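Local coordinates for tailspike protein (Acinetobacter phage vB_ApiP_P1, PDB 6E1R) that probably binds and hydrolyses capsular polysaccharide of the Acinetobacter host as the trimeric tailspike of the phage, at residues D264-F278 against T289-F303. Residues are numbered along the deposited sequence; the frame is centred on the assembly and turned at random.
Sequences DCMIEWDSYGTQWHF and TEALIKCTASSPIMF
Cys295 CB sits over one face of the Trp269 indole in a CH-pi contact, 3.5 Å from the centroid of the six-membered ring and 6° off its normal; Cys295 SG lies over that face too. Trp276 CE2 lies over the opposite face, offset toward the rim, and Ile301 CD1 touches the edge. Trp269 CG lies between its backbone N and carbonyl carbon (chi1 76°), which swings the indole against the next rung, and NE1 donates to Gly273 O from above the carbonyl plane. The rings of Phe278 and Phe303 run side by side, nearly parallel but slid apart, centroids 5.1 Å apart. His277 carries Met302 CE over one face; in its plane, ND1 accepts Met302 N at 3.1 Å and NE2 donates to Gln275 OE1, so both nitrogens fix the ring's rotation. Thr296 CG2 makes a CH-pi contact over one face of Tyr272.

Strands 267-270 and 293-297 pair in parallel, 13° apart, and so do 276-278 and 301-303, as successive coils of a right-handed parallel beta-helix should. Lys294 N reaches Ile267 O at 3.2 Å. Gln275 NE2 hydrogen-bonds Gly336 O, and Ser299 OG His338 ND1, both of a second subunit. Lys294 NZ bridges Glu290 and Asp264, using the anti lone pair of OD2; Asp264 OD1 pairs with Lys235. CH-pi and apolar contacts thus pack the interior, while this salt-bridge network sits at a partly exposed edge.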
# COMPACT_ATOMS: atom_id res chain seq x y z
N ASP A 264 23.84 -13.28 10.83
CA ASP A 264 22.96 -12.98 11.96
C ASP A 264 21.64 -12.40 11.49
O ASP A 264 20.61 -12.58 12.15
CB ASP A 264 23.65 -12.02 12.93
CG ASP A 264 24.03 -10.71 12.28
OD1 ASP A 264 24.52 -10.73 11.13
OD2 ASP A 264 23.84 -9.65 12.92
N CYS A 265 21.64 -11.70 10.35
CA CYS A 265 20.41 -11.19 9.77
C CYS A 265 20.60 -11.04 8.26
O CYS A 265 21.71 -11.16 7.74
CB CYS A 265 20.00 -9.85 10.40
SG CYS A 265 21.26 -8.57 10.35
N MSE A 266 19.49 -10.81 7.57
CA MSE A 266 19.52 -10.65 6.12
C MSE A 266 19.67 -9.19 5.74
O MSE A 266 20.48 -8.84 4.88
CB MSE A 266 18.24 -11.23 5.51
CG MSE A 266 18.29 -11.41 4.00
SE MSE A 266 19.74 -12.60 3.43
CE MSE A 266 18.97 -13.21 1.74
N ILE A 267 18.90 -8.33 6.40
CA ILE A 267 18.93 -6.89 6.17
C ILE A 267 19.24 -6.20 7.49
O ILE A 267 18.68 -6.57 8.54
CB ILE A 267 17.59 -6.38 5.59
CG1 ILE A 267 17.24 -7.17 4.32
CG2 ILE A 267 17.67 -4.90 5.29
CD1 ILE A 267 15.88 -6.83 3.75
N GLU A 268 20.13 -5.21 7.45
CA GLU A 268 20.57 -4.53 8.66
C GLU A 268 20.88 -3.08 8.34
O GLU A 268 21.53 -2.78 7.33
CB GLU A 268 21.80 -5.21 9.26
CG GLU A 268 22.35 -4.51 10.50
CD GLU A 268 23.56 -5.22 11.08
OE1 GLU A 268 24.18 -6.03 10.36
OE2 GLU A 268 23.88 -4.97 12.26
N TRP A 269 20.42 -2.18 9.20
CA TRP A 269 20.80 -0.77 9.13
C TRP A 269 20.68 -0.16 10.52
O TRP A 269 19.90 -0.64 11.36
CB TRP A 269 19.95 0.01 8.12
CG TRP A 269 18.56 0.35 8.58
CD1 TRP A 269 18.17 1.48 9.23
CD2 TRP A 269 17.38 -0.43 8.38
NE1 TRP A 269 16.82 1.45 9.47
CE2 TRP A 269 16.31 0.29 8.95
CE3 TRP A 269 17.11 -1.66 7.77
CZ2 TRP A 269 15.00 -0.19 8.94
CZ3 TRP A 269 15.81 -2.13 7.76
CH2 TRP A 269 14.77 -1.40 8.35
N ASP A 270 21.47 0.88 10.76
CA ASP A 270 21.55 1.49 12.09
C ASP A 270 21.31 3.00 11.96
O ASP A 270 20.72 3.49 10.99
CB ASP A 270 22.90 1.17 12.73
CG ASP A 270 24.08 1.66 11.91
OD1 ASP A 270 23.86 2.28 10.85
OD2 ASP A 270 25.24 1.43 12.33
N SER A 271 21.77 3.74 12.97
CA SER A 271 21.71 5.20 13.01
C SER A 271 20.28 5.73 12.95
O SER A 271 20.06 6.88 12.56
CB SER A 271 22.55 5.82 11.89
OG SER A 271 23.89 5.38 11.96
N TYR A 272 19.30 4.91 13.35
CA TYR A 272 17.89 5.28 13.33
C TYR A 272 17.44 5.68 11.93
O TYR A 272 16.72 6.66 11.74
CB TYR A 272 17.60 6.40 14.34
CG TYR A 272 18.02 6.04 15.75
CD1 TYR A 272 19.29 6.36 16.22
CD2 TYR A 272 17.15 5.37 16.60
CE1 TYR A 272 19.68 6.03 17.51
CE2 TYR A 272 17.54 5.04 17.89
CZ TYR A 272 18.80 5.37 18.34
OH TYR A 272 19.19 5.04 19.62
N GLY A 273 17.87 4.90 10.94
CA GLY A 273 17.47 5.17 9.57
C GLY A 273 15.97 5.00 9.38
O GLY A 273 15.33 4.15 10.01
N THR A 274 15.41 5.81 8.49
CA THR A 274 13.97 5.94 8.35
C THR A 274 13.48 5.42 7.00
O THR A 274 14.20 5.47 6.00
CB THR A 274 13.54 7.40 8.51
OG1 THR A 274 14.22 8.21 7.54
CG2 THR A 274 13.88 7.91 9.90
N GLN A 275 12.25 4.91 7.00
CA GLN A 275 11.49 4.59 5.80
C GLN A 275 12.17 3.50 4.97
O GLN A 275 12.74 3.74 3.90
CB GLN A 275 11.25 5.86 4.97
CG GLN A 275 10.39 6.90 5.67
CD GLN A 275 8.94 6.48 5.79
OE1 GLN A 275 8.35 5.97 4.83
NE2 GLN A 275 8.35 6.70 6.96
N TRP A 276 12.09 2.28 5.50
CA TRP A 276 12.44 1.06 4.79
C TRP A 276 11.15 0.26 4.63
O TRP A 276 10.63 -0.27 5.61
CB TRP A 276 13.49 0.25 5.54
CG TRP A 276 14.88 0.83 5.55
CD1 TRP A 276 15.26 2.04 6.06
CD2 TRP A 276 16.08 0.20 5.07
NE1 TRP A 276 16.62 2.21 5.91
CE2 TRP A 276 17.14 1.10 5.30
CE3 TRP A 276 16.35 -1.02 4.45
CZ2 TRP A 276 18.46 0.80 4.95
CZ3 TRP A 276 17.66 -1.32 4.10
CH2 TRP A 276 18.69 -0.40 4.35
N HIS A 277 10.64 0.17 3.40
CA HIS A 277 9.37 -0.49 3.15
C HIS A 277 9.55 -1.56 2.08
O HIS A 277 10.45 -1.48 1.24
CB HIS A 277 8.29 0.51 2.73
CG HIS A 277 8.04 1.59 3.74
ND1 HIS A 277 7.64 1.31 5.03
CD2 HIS A 277 8.15 2.93 3.66
CE1 HIS A 277 7.51 2.44 5.70
NE2 HIS A 277 7.81 3.44 4.89
N PHE A 278 8.67 -2.56 2.11
CA PHE A 278 8.77 -3.75 1.27
C PHE A 278 7.41 -4.03 0.64
O PHE A 278 6.48 -4.46 1.32
CB PHE A 278 9.26 -4.95 2.08
CG PHE A 278 10.58 -4.73 2.75
CD1 PHE A 278 10.66 -4.12 3.99
CD2 PHE A 278 11.75 -5.14 2.14
CE1 PHE A 278 11.88 -3.91 4.61
CE2 PHE A 278 12.98 -4.95 2.75
CZ PHE A 278 13.04 -4.33 3.99
N THR A 289 20.60 -16.45 12.00
CA THR A 289 20.75 -16.94 13.36
C THR A 289 19.96 -16.12 14.37
O THR A 289 19.59 -16.65 15.43
CB THR A 289 22.23 -16.98 13.76
OG1 THR A 289 22.83 -15.69 13.55
CG2 THR A 289 22.97 -18.02 12.94
N GLU A 290 19.71 -14.84 14.10
CA GLU A 290 19.01 -13.99 15.06
C GLU A 290 17.67 -13.50 14.52
O GLU A 290 16.63 -13.77 15.12
CB GLU A 290 19.89 -12.80 15.47
CG GLU A 290 21.20 -13.21 16.15
CD GLU A 290 21.98 -12.00 16.62
OE1 GLU A 290 21.34 -10.96 16.85
OE2 GLU A 290 23.22 -12.09 16.75
N ALA A 291 17.67 -12.80 13.39
CA ALA A 291 16.44 -12.29 12.80
C ALA A 291 16.64 -12.13 11.30
O ALA A 291 17.75 -12.23 10.78
CB ALA A 291 16.03 -10.97 13.44
N LEU A 292 15.53 -11.91 10.60
CA LEU A 292 15.62 -11.57 9.18
C LEU A 292 15.98 -10.11 8.98
O LEU A 292 16.73 -9.77 8.07
CB LEU A 292 14.31 -11.90 8.47
CG LEU A 292 13.85 -13.36 8.49
CD1 LEU A 292 12.58 -13.52 7.67
CD2 LEU A 292 14.94 -14.28 7.98
N ILE A 293 15.44 -9.23 9.83
CA ILE A 293 15.70 -7.80 9.77
C ILE A 293 16.07 -7.34 11.18
O ILE A 293 15.22 -7.32 12.07
CB ILE A 293 14.49 -7.01 9.25
CG1 ILE A 293 14.09 -7.50 7.86
CG2 ILE A 293 14.80 -5.52 9.22
CD1 ILE A 293 12.84 -6.85 7.32
N LYS A 294 17.34 -6.99 11.38
CA LYS A 294 17.83 -6.42 12.63
C LYS A 294 18.22 -4.98 12.35
O LYS A 294 19.17 -4.73 11.60
CB LYS A 294 19.01 -7.21 13.18
CG LYS A 294 19.59 -6.58 14.44
CD LYS A 294 20.97 -7.11 14.77
CE LYS A 294 20.92 -8.55 15.18
NZ LYS A 294 22.26 -9.04 15.64
N CYS A 295 17.51 -4.04 12.95
CA CYS A 295 17.71 -2.63 12.62
C CYS A 295 17.59 -1.76 13.86
O CYS A 295 16.72 -1.98 14.71
CB CYS A 295 16.70 -2.17 11.56
SG CYS A 295 14.97 -2.26 12.09
N THR A 296 18.48 -0.77 13.95
CA THR A 296 18.34 0.36 14.87
C THR A 296 17.71 1.47 14.04
O THR A 296 18.40 2.24 13.37
CB THR A 296 19.68 0.77 15.46
OG1 THR A 296 20.26 -0.34 16.16
CG2 THR A 296 19.52 1.94 16.41
N ALA A 297 16.38 1.54 14.06
CA ALA A 297 15.64 2.37 13.12
C ALA A 297 14.64 3.25 13.85
O ALA A 297 14.30 3.03 15.01
CB ALA A 297 14.90 1.51 12.08
N SER A 298 14.18 4.27 13.13
CA SER A 298 13.02 5.07 13.50
C SER A 298 12.10 5.13 12.29
O SER A 298 12.43 4.63 11.21
CB SER A 298 13.42 6.47 13.97
OG SER A 298 14.10 7.19 12.96
N SER A 299 10.91 5.72 12.48
CA SER A 299 9.84 5.77 11.49
C SER A 299 9.28 4.37 11.25
O SER A 299 9.93 3.38 11.59
CB SER A 299 10.33 6.41 10.18
OG SER A 299 10.31 7.82 10.26
N PRO A 300 8.08 4.25 10.69
CA PRO A 300 7.47 2.92 10.54
C PRO A 300 8.17 2.06 9.50
O PRO A 300 8.89 2.54 8.62
CB PRO A 300 6.04 3.24 10.10
CG PRO A 300 6.15 4.57 9.45
CD PRO A 300 7.15 5.31 10.27
N ILE A 301 7.95 0.76 9.62
CA ILE A 301 8.41 -0.24 8.67
C ILE A 301 7.19 -1.03 8.21
O ILE A 301 6.50 -1.63 9.04
CB ILE A 301 9.48 -1.17 9.27
CG1 ILE A 301 10.66 -0.35 9.80
CG2 ILE A 301 9.94 -2.19 8.24
CD1 ILE A 301 11.68 -1.18 10.54
N MSE A 302 6.92 -1.02 6.91
CA MSE A 302 5.71 -1.65 6.40
C MSE A 302 5.98 -2.73 5.35
O MSE A 302 6.86 -2.58 4.51
CB MSE A 302 4.78 -0.59 5.81
CG MSE A 302 4.38 0.49 6.78
SE MSE A 302 3.17 1.78 5.96
CE MSE A 302 4.23 2.22 4.38
N PHE A 303 5.20 -3.80 5.42
CA PHE A 303 5.22 -4.87 4.43
C PHE A 303 3.86 -4.90 3.75
O PHE A 303 2.87 -5.34 4.35
CB PHE A 303 5.54 -6.22 5.07
CG PHE A 303 6.89 -6.28 5.74
CD1 PHE A 303 7.04 -5.87 7.05
CD2 PHE A 303 8.00 -6.74 5.05
CE1 PHE A 303 8.28 -5.92 7.66
CE2 PHE A 303 9.23 -6.80 5.65
CZ PHE A 303 9.38 -6.39 6.96
O HOH W 1 25.64 -10.69 15.47
O HOH W 2 21.78 -1.62 14.02
O HOH W 3 11.64 3.40 9.14